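Local coordinates for putative polyprenyl synthetase (Streptomyces coelicolor, PDB 3NF2), which probably joins isoprenoid building blocks into longer prenyl diphosphates, as a magnesium-dependent prenyltransferase of the FPP/GGPP synthase family, at residues L61-A66 / A191-A196. Numbering follows the deposited sequence.
Sequences LAVLSA and ASSIGA
Ser65 of helix 57-67 enters helix 173-198 as a knob into a hole formed by Ser192, Ser193, Gly195 and Ala196, in a close helix-helix crossing within the all-helical isoprenoid synthase fold. The axes of the segments 61-66 and 191-196 approach to 6.1 Å and cross at -40°, and small residues (Ala62, Ser65, Ala66, Ala191, Gly195, Ala196) let the backbones meet almost directly.

Two hydrogen bonds cross the interface, both through one hydroxyl. With its OG anti to the backbone N (chi1 -170°), Ser65 OG donates a hydrogen bond to Ser192 O at 2.7 Å, approaching from above the carbonyl plane, and accepts a hydrogen bond from Ala196 N (3.0 Å). Ser192 O and Ala196 N lie 5.6 Å apart, too far for the usual i to i+4 bond, and the Ser65 hydroxyl bridges the two. With an alanine here, Ser192 O and Ala196 N would probably lose the hydroxyl that links them.

Backbone CA-H...O contacts run in both directions: Ala62 CA meets Ala191 O at 3.2 Å, Gly195 CA meets Ala62 O, and Ala66 CA meets Gly195 O. Gly195 has no side chain, and its CA can therefore come right up to Ala62 O, which brings the two backbones so near.

Apolar packing is modest. Ala62 CB rests on Ile194 CG2 at 4.0 Å and Leu61 CB faces Ala191 CB, while Tyr212 of helix 203-230 touches both Leu61 and Ser192, and Ala80 of helix 77-98 adjoins Ala62. Ser192 OG turns back to bond Leu188 O in its own helix, and against this hydroxyl lies the branch carbon of Leu61, with CG 3.4 Å from OG.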
loop_
_atom_site.group_PDB
_atom_site.type_symbol
_atom_site.label_atom_id
_atom_site.label_comp_id
_atom_site.label_asym_id
_atom_site.label_seq_id
_atom_site.Cartn_x
_atom_site.Cartn_y
_atom_site.Cartn_z
ATOM N N LEU A 61 10.536 -16.851 -13.758
ATOM C CA LEU A 61 11.011 -15.797 -14.632
ATOM C C LEU A 61 12.114 -14.986 -13.961
ATOM O O LEU A 61 13.144 -14.714 -14.572
ATOM C CB LEU A 61 9.827 -14.902 -15.003
ATOM C CG LEU A 61 9.516 -14.432 -16.424
ATOM C CD1 LEU A 61 10.238 -15.212 -17.499
ATOM C CD2 LEU A 61 8.013 -14.516 -16.640
ATOM N N ALA A 62 11.903 -14.623 -12.695
ATOM C CA ALA A 62 12.857 -13.786 -11.955
ATOM C C ALA A 62 14.203 -14.460 -11.693
ATOM O O ALA A 62 15.241 -13.794 -11.734
ATOM C CB ALA A 62 12.245 -13.292 -10.658
ATOM N N VAL A 63 14.183 -15.766 -11.424
ATOM C CA VAL A 63 15.435 -16.505 -11.228
ATOM C C VAL A 63 16.159 -16.672 -12.560
ATOM O O VAL A 63 17.382 -16.551 -12.612
ATOM C CB VAL A 63 15.280 -17.856 -10.439
ATOM C CG1 VAL A 63 14.791 -17.598 -9.019
ATOM C CG2 VAL A 63 14.360 -18.847 -11.136
ATOM N N LEU A 64 15.391 -16.902 -13.631
ATOM C CA LEU A 64 15.909 -16.886 -15.002
ATOM C C LEU A 64 16.552 -15.549 -15.370
ATOM O O LEU A 64 17.604 -15.517 -16.006
ATOM C CB LEU A 64 14.795 -17.188 -16.006
ATOM C CG LEU A 64 14.793 -18.498 -16.786
ATOM C CD1 LEU A 64 14.194 -19.627 -15.970
ATOM C CD2 LEU A 64 14.001 -18.296 -18.059
ATOM N N SER A 65 15.907 -14.458 -14.960
ATOM C CA SER A 65 16.367 -13.104 -15.253
ATOM C C SER A 65 17.783 -12.849 -14.743
ATOM O O SER A 65 18.557 -12.161 -15.395
ATOM C CB SER A 65 15.407 -12.075 -14.653
ATOM O OG SER A 65 15.710 -10.765 -15.105
ATOM N N ALA A 66 18.106 -13.417 -13.582
ATOM C CA ALA A 66 19.430 -13.281 -12.981
ATOM C C ALA A 66 20.520 -13.962 -13.813
ATOM O O ALA A 66 21.628 -13.427 -13.955
ATOM C CB ALA A 66 19.416 -13.809 -11.546
ATOM N N ALA A 191 8.990 -9.006 -13.400
ATOM C CA ALA A 191 9.530 -10.330 -13.090
ATOM C C ALA A 191 10.609 -10.761 -14.087
ATOM O O ALA A 191 11.599 -11.378 -13.702
ATOM C CB ALA A 191 8.423 -11.356 -13.044
ATOM N N SER A 192 10.410 -10.407 -15.360
ATOM C CA SER A 192 11.340 -10.744 -16.432
ATOM C C SER A 192 12.658 -9.984 -16.368
ATOM O O SER A 192 13.658 -10.455 -16.902
ATOM C CB SER A 192 10.696 -10.513 -17.807
ATOM O OG SER A 192 9.686 -11.477 -18.055
ATOM N N SER A 193 12.659 -8.818 -15.732
ATOM C CA SER A 193 13.848 -7.966 -15.727
ATOM C C SER A 193 14.520 -7.772 -14.357
ATOM O O SER A 193 15.642 -7.265 -14.291
ATOM C CB SER A 193 13.532 -6.603 -16.344
ATOM O OG SER A 193 12.674 -5.840 -15.511
ATOM N N ILE A 194 13.853 -8.175 -13.276
ATOM C CA ILE A 194 14.325 -7.849 -11.923
ATOM C C ILE A 194 15.590 -8.627 -11.468
ATOM O O ILE A 194 16.510 -8.034 -10.888
ATOM C CB ILE A 194 13.171 -7.901 -10.865
ATOM C CG1 ILE A 194 13.557 -7.124 -9.602
ATOM C CG2 ILE A 194 12.691 -9.352 -10.587
ATOM C CD1 ILE A 194 12.429 -6.985 -8.587
ATOM N N GLY A 195 15.633 -9.928 -11.744
ATOM C CA GLY A 195 16.810 -10.753 -11.467
ATOM C C GLY A 195 18.060 -10.206 -12.138
ATOM O O GLY A 195 19.130 -10.189 -11.535
ATOM N N ALA A 196 17.904 -9.743 -13.377
ATOM C CA ALA A 196 18.993 -9.190 -14.177
ATOM C C ALA A 196 19.531 -7.905 -13.585
ATOM O O ALA A 196 20.749 -7.706 -13.530
ATOM C CB ALA A 196 18.528 -8.950 -15.602
#